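Local coordinates for protein 4-hydroxy-tetrahydrodipicolinate synthase (Methanocaldococcus jannaschii DSM 2661, PDB 2YXG) that probably catalyses the condensation of pyruvate with aspartate semialdehyde to 4-hydroxy-tetrahydrodipicolinate, a step of lysine biosynthesis, at residues Ser168-Leu173 with Leu190-Leu195; Lys210-Met215 with Tyr232-Leu237. All blocks are in the same frame, centred on the assembly; numbering follows the deposited sequence.

Contact 1 (Ser168-Leu173 with Leu190-Leu195); sequences SQVSEL and LPIIAL
Val170 faces Ile192 and Leu195, and its two methyl groups divide the work between them. CG1 goes to Leu195, with 3.9 Å from Val170 CG1 to Leu195 CD1. It also lies near the root of that leucine, 4.1 Å from Val170 CG1 to Leu195 CB. CG2 goes to Ile192. There Val170 CG2 is 4.1 Å from Ile192 CG1, and about as far from Ile192 CD1, so it lies against the longer branch. The valine crosses the isoleucine at about a right angle. The first torsion of Val170 makes this split possible: CG1 is anti to the backbone N (chi1 160°), while CG2 is anti to the carbonyl carbon. With an alanine here both methyls go, and Ile192 and Leu195 would probably lose their shared partner on helix 168-177, leaving a gap between the helices.

The second methyl of Leu195 reaches a polar residue, but by its carbon. Leu195 CD2 lies 4.1 Å from Ser171 CB. All contacts between the two segments are therefore apolar, and all four touching residues are buried. Leu167 adds to this packing by touching both Ile192 and Leu195.

The second subunit packs on this contact. Its Tyr232 lies on Ser171 and hydrogen-bonds through OH to Leu195 O. Helix 168-177 follows strand 157-162, and helix 189-194 follows strand 180-183. The contact thus joins two successive outer helices of the TIM barrel, packed side by side over neighbouring parallel strands.

Contact 2 (Lys210-Met215 with Tyr232-Leu237); sequences KEFVEM and YKLFPL
Leu234 points at helix 209-221 and meets both Phe212 and Glu211 with one methyl group, CD1. Helix 209-221 follows strand 199-202, the last strand of the TIM barrel. Helix 224-240 comes next in the chain and begins the C-terminal helical region of the DapA family. The contact packs this helix on the barrel. The two short axes approach to 11.3 Å, with an angle of 131° between their N-to-C directions.

The aromatic ring is met at its edge. Leu234 CD1 lies in the ring plane, 3.7 Å from Phe212 CD1, so the methyl abuts the rim and does not lie over a face. The first torsion of Phe212 (chi1 -133°) is off the staggered positions. It swings the ring nearer to Leu234 than the direction of its first bond suggests. Val200 and Ser202 of strand 199-202 and Met238 of helix 224-240 also touch Phe212.

The same methyl of Leu234 rests on the base of Glu211, with 4.2 Å from Leu234 CD1 to Glu211 CB. It thus touches two consecutive residues of helix 209-221, one acidic and one aromatic.

Toward the more exposed side, Lys233 reaches across Glu211 at a slant. Its chain bends at chi3 and brings the amino group to the aliphatic part of the glutamate. The carboxylate turns elsewhere. Opposite charges are near each other but not paired, so any attraction is probably modest. Lys233 NZ is 4.8 Å from Glu211 OE2. The nearer atom is carbon, with 4.1 Å from Lys233 NZ to Glu211 CG.

Overall arrangement
Contact 1 and contact 2 follow each other along the chain, with centres 19 Å apart and nearest atoms about 5 Å apart. They do not touch, but helix 224-240 links them: Phe224, Ala227 and His231 pack on Leu190. Both contacts also touch the second subunit. Segment 232-237 of one copy meets segment 168-173 of the other, for example through Phe235 on Ser171. Neither contact holds a predicted active-site residue, but both come near that site. The side chain of Ile192 is about 9 Å from that of Lys161, the probable Schiff-base residue. The side chain of Phe212 is about 9 Å from that of Ile201, a predicted pyruvate-binding residue. Contact 1 is buried; contact 2 is partly buried.

Contact 1 (Ser168-Leu173 with Leu190-Leu195)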
ATOM      1  N   SER A 168      -4.308   4.253 -15.382  1.00 25.95           N
ATOM      2  CA  SER A 168      -4.256   3.269 -16.471  1.00 26.95           C
ATOM      3  C   SER A 168      -5.356   2.237 -16.360  1.00 25.53           C
ATOM      4  O   SER A 168      -5.647   1.584 -17.353  1.00 25.76           O
ATOM      5  CB  SER A 168      -2.897   2.621 -16.663  1.00 26.91           C
ATOM      6  OG  SER A 168      -2.678   1.797 -15.611  1.00 30.25           O
ATOM      7  N   GLN A 169      -5.971   2.109 -15.178  1.00 23.26           N
ATOM      8  CA  GLN A 169      -7.223   1.372 -15.145  1.00 22.10           C
ATOM      9  C   GLN A 169      -8.284   2.063 -16.024  1.00 21.06           C
ATOM     10  O   GLN A 169      -9.072   1.383 -16.686  1.00 21.52           O
ATOM     11  CB  GLN A 169      -7.754   1.086 -13.739  1.00 21.11           C
ATOM     12  CG  GLN A 169      -9.088   0.336 -13.776  1.00 20.69           C
ATOM     13  CD  GLN A 169      -9.359  -0.440 -12.527  1.00 22.19           C
ATOM     14  OE1 GLN A 169     -10.377  -0.220 -11.839  1.00 27.90           O
ATOM     15  NE2 GLN A 169      -8.479  -1.386 -12.222  1.00 19.10           N
ATOM     16  N   VAL A 170      -8.290   3.390 -16.025  1.00 20.18           N
ATOM     17  CA  VAL A 170      -9.170   4.138 -16.888  1.00 20.34           C
ATOM     18  C   VAL A 170      -8.816   3.907 -18.383  1.00 22.18           C
ATOM     19  O   VAL A 170      -9.721   3.752 -19.225  1.00 21.10           O
ATOM     20  CB  VAL A 170      -9.253   5.669 -16.507  1.00 21.28           C
ATOM     21  CG1 VAL A 170      -9.779   6.523 -17.689  1.00 14.46           C
ATOM     22  CG2 VAL A 170     -10.095   5.886 -15.195  1.00 19.97           C
ATOM     23  N   SER A 171      -7.528   3.820 -18.739  1.00 23.01           N
ATOM     24  CA  SER A 171      -7.337   3.599 -20.150  1.00 24.49           C
ATOM     25  C   SER A 171      -7.580   2.184 -20.577  1.00 24.65           C
ATOM     26  O   SER A 171      -7.937   1.957 -21.703  1.00 24.35           O
ATOM     27  CB  SER A 171      -6.095   4.262 -20.782  1.00 25.17           C
ATOM     28  OG  SER A 171      -5.017   4.289 -19.955  1.00 27.45           O
ATOM     29  N   GLU A 172      -7.438   1.237 -19.661  1.00 26.50           N
ATOM     30  CA  GLU A 172      -7.834  -0.151 -19.918  1.00 28.43           C
ATOM     31  C   GLU A 172      -9.322  -0.265 -20.160  1.00 26.27           C
ATOM     32  O   GLU A 172      -9.722  -0.994 -21.068  1.00 27.27           O
ATOM     33  CB  GLU A 172      -7.361  -1.095 -18.807  1.00 28.43           C
ATOM     34  CG  GLU A 172      -5.809  -0.951 -18.622  1.00 33.33           C
ATOM     35  CD  GLU A 172      -5.207  -1.412 -17.272  1.00 35.58           C
ATOM     36  OE1 GLU A 172      -5.903  -2.013 -16.385  1.00 43.12           O
ATOM     37  OE2 GLU A 172      -3.984  -1.147 -17.101  1.00 45.04           O
ATOM     38  N   LEU A 173     -10.131   0.444 -19.376  1.00 24.53           N
ATOM     39  CA  LEU A 173     -11.571   0.522 -19.622  1.00 24.97           C
ATOM     40  C   LEU A 173     -11.893   1.190 -20.963  1.00 26.12           C
ATOM     41  O   LEU A 173     -12.755   0.697 -21.711  1.00 25.51           O
ATOM     42  CB  LEU A 173     -12.334   1.237 -18.499  1.00 24.70           C
ATOM     43  CG  LEU A 173     -12.366   0.527 -17.117  1.00 24.25           C
ATOM     44  CD1 LEU A 173     -12.752   1.485 -16.018  1.00 24.62           C
ATOM     45  CD2 LEU A 173     -13.298  -0.686 -17.121  1.00 22.15           C
ATOM     46  N   LEU A 190     -10.672  16.200 -14.998  1.00 20.88           N
ATOM     47  CA  LEU A 190      -9.979  16.692 -16.193  1.00 21.73           C
ATOM     48  C   LEU A 190      -9.036  15.637 -16.876  1.00 21.96           C
ATOM     49  O   LEU A 190      -9.180  15.370 -18.077  1.00 21.96           O
ATOM     50  CB  LEU A 190      -9.285  18.024 -15.890  1.00 22.51           C
ATOM     51  CG  LEU A 190      -8.539  18.783 -16.973  1.00 23.79           C
ATOM     52  CD1 LEU A 190      -8.196  20.154 -16.447  1.00 25.85           C
ATOM     53  CD2 LEU A 190      -7.265  18.049 -17.265  1.00 25.81           C
ATOM     54  N   PRO A 191      -8.088  15.020 -16.125  1.00 21.63           N
ATOM     55  CA  PRO A 191      -7.324  13.975 -16.814  1.00 20.77           C
ATOM     56  C   PRO A 191      -8.138  12.724 -17.266  1.00 21.10           C
ATOM     57  O   PRO A 191      -7.882  12.165 -18.351  1.00 21.01           O
ATOM     58  CB  PRO A 191      -6.236  13.619 -15.807  1.00 21.40           C
ATOM     59  CG  PRO A 191      -6.739  14.009 -14.511  1.00 19.96           C
ATOM     60  CD  PRO A 191      -7.627  15.204 -14.740  1.00 21.02           C
ATOM     61  N   ILE A 192      -9.141  12.321 -16.499  1.00 20.86           N
ATOM     62  CA  ILE A 192     -10.044  11.247 -16.985  1.00 19.92           C
ATOM     63  C   ILE A 192     -10.792  11.562 -18.325  1.00 20.22           C
ATOM     64  O   ILE A 192     -10.882  10.733 -19.192  1.00 20.08           O
ATOM     65  CB  ILE A 192     -10.988  10.727 -15.834  1.00 19.94           C
ATOM     66  CG1 ILE A 192     -10.139   9.987 -14.763  1.00 19.16           C
ATOM     67  CG2 ILE A 192     -12.150   9.854 -16.403  1.00 18.80           C
ATOM     68  CD1 ILE A 192     -10.906   9.563 -13.504  1.00 18.77           C
ATOM     69  N   ILE A 193     -11.278  12.773 -18.504  1.00 21.48           N
ATOM     70  CA  ILE A 193     -11.905  13.195 -19.781  1.00 21.25           C
ATOM     71  C   ILE A 193     -10.927  13.246 -20.962  1.00 22.56           C
ATOM     72  O   ILE A 193     -11.262  12.833 -22.086  1.00 21.64           O
ATOM     73  CB  ILE A 193     -12.656  14.520 -19.607  1.00 21.07           C
ATOM     74  CG1 ILE A 193     -13.823  14.356 -18.607  1.00 21.16           C
ATOM     75  CG2 ILE A 193     -13.190  15.007 -20.897  1.00 20.52           C
ATOM     76  CD1 ILE A 193     -14.423  15.732 -18.167  1.00 20.17           C
ATOM     77  N   ALA A 194      -9.706  13.714 -20.680  1.00 23.08           N
ATOM     78  CA  ALA A 194      -8.611  13.679 -21.652  1.00 23.09           C
ATOM     79  C   ALA A 194      -8.371  12.260 -22.150  1.00 24.07           C
ATOM     80  O   ALA A 194      -8.075  12.039 -23.341  1.00 23.89           O
ATOM     81  CB  ALA A 194      -7.318  14.266 -21.035  1.00 22.19           C
ATOM     82  N   LEU A 195      -8.509  11.297 -21.235  1.00 24.34           N
ATOM     83  CA  LEU A 195      -8.297   9.913 -21.570  1.00 24.88           C
ATOM     84  C   LEU A 195      -9.489   9.355 -22.339  1.00 24.01           C
ATOM     85  O   LEU A 195      -9.378   8.259 -22.875  1.00 25.04           O
ATOM     86  CB  LEU A 195      -8.044   9.064 -20.325  1.00 23.80           C
ATOM     87  CG  LEU A 195      -6.590   9.059 -19.839  1.00 27.04           C
ATOM     88  CD1 LEU A 195      -6.467   8.425 -18.406  1.00 20.88           C
ATOM     89  CD2 LEU A 195      -5.628   8.352 -20.841  1.00 23.46           C
TER

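Contact 2 (Lys210-Met215 with Tyr232-Leu237)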
ATOM      1  N   LYS A 210     -22.143  25.415 -11.231  1.00 27.90           N
ATOM      2  CA  LYS A 210     -22.013  26.102 -12.513  1.00 30.01           C
ATOM      3  C   LYS A 210     -20.583  26.042 -13.063  1.00 28.66           C
ATOM      4  O   LYS A 210     -20.356  25.817 -14.258  1.00 28.44           O
ATOM      5  CB  LYS A 210     -22.534  27.542 -12.420  1.00 29.44           C
ATOM      6  CG  LYS A 210     -22.499  28.301 -13.725  1.00 32.53           C
ATOM      7  CD  LYS A 210     -23.247  29.658 -13.582  1.00 35.48           C
ATOM      8  CE  LYS A 210     -22.812  30.718 -14.638  1.00 42.41           C
ATOM      9  NZ  LYS A 210     -23.176  32.112 -14.162  1.00 45.43           N
ATOM     10  N   GLU A 211     -19.625  26.194 -12.156  1.00 28.51           N
ATOM     11  CA  GLU A 211     -18.223  26.148 -12.496  1.00 27.44           C
ATOM     12  C   GLU A 211     -17.773  24.757 -12.948  1.00 27.15           C
ATOM     13  O   GLU A 211     -17.091  24.604 -13.978  1.00 27.42           O
ATOM     14  CB  GLU A 211     -17.421  26.643 -11.297  1.00 28.03           C
ATOM     15  CG  GLU A 211     -17.721  28.108 -10.894  1.00 28.51           C
ATOM     16  CD  GLU A 211     -18.957  28.298  -9.985  1.00 33.01           C
ATOM     17  OE1 GLU A 211     -19.832  27.395  -9.817  1.00 32.75           O
ATOM     18  OE2 GLU A 211     -19.084  29.418  -9.445  1.00 37.12           O
ATOM     19  N   PHE A 212     -18.160  23.737 -12.188  1.00 26.36           N
ATOM     20  CA  PHE A 212     -17.849  22.376 -12.583  1.00 25.86           C
ATOM     21  C   PHE A 212     -18.459  21.969 -13.933  1.00 23.87           C
ATOM     22  O   PHE A 212     -17.758  21.456 -14.756  1.00 23.32           O
ATOM     23  CB  PHE A 212     -18.228  21.374 -11.479  1.00 27.02           C
ATOM     24  CG  PHE A 212     -17.135  20.374 -11.202  1.00 27.72           C
ATOM     25  CD1 PHE A 212     -15.843  20.824 -10.872  1.00 29.63           C
ATOM     26  CD2 PHE A 212     -17.366  19.008 -11.326  1.00 29.16           C
ATOM     27  CE1 PHE A 212     -14.801  19.932 -10.654  1.00 29.28           C
ATOM     28  CE2 PHE A 212     -16.309  18.092 -11.105  1.00 27.72           C
ATOM     29  CZ  PHE A 212     -15.037  18.571 -10.768  1.00 27.00           C
ATOM     30  N   VAL A 213     -19.745  22.221 -14.151  1.00 21.69           N
ATOM     31  CA  VAL A 213     -20.363  21.996 -15.460  1.00 22.05           C
ATOM     32  C   VAL A 213     -19.575  22.660 -16.579  1.00 23.25           C
ATOM     33  O   VAL A 213     -19.323  22.077 -17.647  1.00 23.42           O
ATOM     34  CB  VAL A 213     -21.832  22.511 -15.491  1.00 22.11           C
ATOM     35  CG1 VAL A 213     -22.290  22.789 -16.931  1.00 20.47           C
ATOM     36  CG2 VAL A 213     -22.753  21.540 -14.680  1.00 19.97           C
ATOM     37  N   GLU A 214     -19.166  23.889 -16.353  1.00 23.72           N
ATOM     38  CA  GLU A 214     -18.499  24.529 -17.442  1.00 26.87           C
ATOM     39  C   GLU A 214     -17.069  23.986 -17.635  1.00 24.44           C
ATOM     40  O   GLU A 214     -16.632  23.823 -18.786  1.00 22.72           O
ATOM     41  CB  GLU A 214     -18.664  26.047 -17.381  1.00 26.82           C
ATOM     42  CG  GLU A 214     -17.701  26.806 -16.577  1.00 31.64           C
ATOM     43  CD  GLU A 214     -17.810  28.361 -16.888  1.00 35.32           C
ATOM     44  OE1 GLU A 214     -18.915  28.967 -16.571  1.00 38.88           O
ATOM     45  OE2 GLU A 214     -16.799  28.930 -17.464  1.00 41.47           O
ATOM     46  N   MET A 215     -16.396  23.581 -16.542  1.00 22.88           N
ATOM     47  CA  MET A 215     -15.046  23.008 -16.690  1.00 22.39           C
ATOM     48  C   MET A 215     -15.150  21.703 -17.494  1.00 21.67           C
ATOM     49  O   MET A 215     -14.371  21.457 -18.401  1.00 21.03           O
ATOM     50  CB  MET A 215     -14.427  22.670 -15.323  1.00 22.64           C
ATOM     51  CG  MET A 215     -12.987  22.088 -15.418  1.00 22.44           C
ATOM     52  SD  MET A 215     -12.501  21.358 -13.850  1.00 26.93           S
ATOM     53  CE  MET A 215     -13.338  19.762 -14.028  1.00 24.00           C
ATOM     54  N   TYR A 232      -7.744  24.474 -11.736  1.00 20.13           N
ATOM     55  CA  TYR A 232      -6.813  25.075 -10.778  1.00 21.15           C
ATOM     56  C   TYR A 232      -7.434  26.113  -9.892  1.00 21.83           C
ATOM     57  O   TYR A 232      -7.017  26.244  -8.760  1.00 22.71           O
ATOM     58  CB  TYR A 232      -5.532  25.620 -11.437  1.00 20.91           C
ATOM     59  CG  TYR A 232      -4.691  24.460 -11.865  1.00 22.97           C
ATOM     60  CD1 TYR A 232      -4.125  23.608 -10.893  1.00 23.13           C
ATOM     61  CD2 TYR A 232      -4.526  24.140 -13.220  1.00 19.67           C
ATOM     62  CE1 TYR A 232      -3.396  22.496 -11.257  1.00 22.20           C
ATOM     63  CE2 TYR A 232      -3.775  23.028 -13.595  1.00 22.42           C
ATOM     64  CZ  TYR A 232      -3.240  22.204 -12.596  1.00 21.47           C
ATOM     65  OH  TYR A 232      -2.541  21.099 -12.896  1.00 20.77           O
ATOM     66  N   LYS A 233      -8.424  26.852 -10.379  1.00 22.64           N
ATOM     67  CA  LYS A 233      -9.140  27.770  -9.493  1.00 24.95           C
ATOM     68  C   LYS A 233      -9.896  27.004  -8.365  1.00 22.88           C
ATOM     69  O   LYS A 233      -9.988  27.477  -7.238  1.00 22.87           O
ATOM     70  CB  LYS A 233     -10.115  28.665 -10.300  1.00 25.26           C
ATOM     71  CG  LYS A 233     -11.106  29.469  -9.440  1.00 28.21           C
ATOM     72  CD  LYS A 233     -12.060  30.279 -10.343  1.00 31.01           C
ATOM     73  CE  LYS A 233     -13.531  29.735 -10.385  1.00 39.72           C
ATOM     74  NZ  LYS A 233     -14.635  30.772 -10.751  1.00 38.35           N
ATOM     75  N   LEU A 234     -10.446  25.838  -8.699  1.00 21.66           N
ATOM     76  CA  LEU A 234     -11.181  24.993  -7.748  1.00 21.64           C
ATOM     77  C   LEU A 234     -10.354  23.971  -6.971  1.00 21.81           C
ATOM     78  O   LEU A 234     -10.870  23.250  -6.113  1.00 22.38           O
ATOM     79  CB  LEU A 234     -12.292  24.218  -8.509  1.00 23.33           C
ATOM     80  CG  LEU A 234     -13.294  25.051  -9.335  1.00 21.92           C
ATOM     81  CD1 LEU A 234     -14.348  24.126  -9.964  1.00 22.47           C
ATOM     82  CD2 LEU A 234     -13.915  26.051  -8.401  1.00 19.04           C
ATOM     83  N   PHE A 235      -9.077  23.894  -7.307  1.00 21.71           N
ATOM     84  CA  PHE A 235      -8.186  22.908  -6.761  1.00 21.19           C
ATOM     85  C   PHE A 235      -8.080  22.913  -5.233  1.00 20.22           C
ATOM     86  O   PHE A 235      -8.148  21.840  -4.586  1.00 19.73           O
ATOM     87  CB  PHE A 235      -6.798  22.976  -7.434  1.00 22.46           C
ATOM     88  CG  PHE A 235      -5.924  21.846  -7.026  1.00 25.10           C
ATOM     89  CD1 PHE A 235      -6.331  20.523  -7.272  1.00 27.42           C
ATOM     90  CD2 PHE A 235      -4.751  22.083  -6.307  1.00 25.07           C
ATOM     91  CE1 PHE A 235      -5.527  19.442  -6.834  1.00 25.69           C
ATOM     92  CE2 PHE A 235      -3.928  21.024  -5.909  1.00 24.80           C
ATOM     93  CZ  PHE A 235      -4.318  19.709  -6.161  1.00 22.73           C
ATOM     94  N   PRO A 236      -7.915  24.099  -4.628  1.00 18.63           N
ATOM     95  CA  PRO A 236      -7.993  24.049  -3.159  1.00 17.44           C
ATOM     96  C   PRO A 236      -9.349  23.546  -2.616  1.00 18.09           C
ATOM     97  O   PRO A 236      -9.413  22.831  -1.630  1.00 16.14           O
ATOM     98  CB  PRO A 236      -7.714  25.492  -2.739  1.00 17.50           C
ATOM     99  CG  PRO A 236      -6.916  26.087  -3.906  1.00 16.43           C
ATOM    100  CD  PRO A 236      -7.563  25.441  -5.138  1.00 17.89           C
ATOM    101  N   LEU A 237     -10.436  23.948  -3.257  1.00 19.52           N
ATOM    102  CA  LEU A 237     -11.741  23.475  -2.846  1.00 20.58           C
ATOM    103  C   LEU A 237     -11.891  21.953  -3.015  1.00 21.08           C
ATOM    104  O   LEU A 237     -12.410  21.298  -2.132  1.00 20.90           O
ATOM    105  CB  LEU A 237     -12.817  24.156  -3.644  1.00 20.74           C
ATOM    106  CG  LEU A 237     -14.250  23.763  -3.252  1.00 22.01           C
ATOM    107  CD1 LEU A 237     -14.555  24.110  -1.800  1.00 19.29           C
ATOM    108  CD2 LEU A 237     -15.206  24.457  -4.254  1.00 19.64           C
TER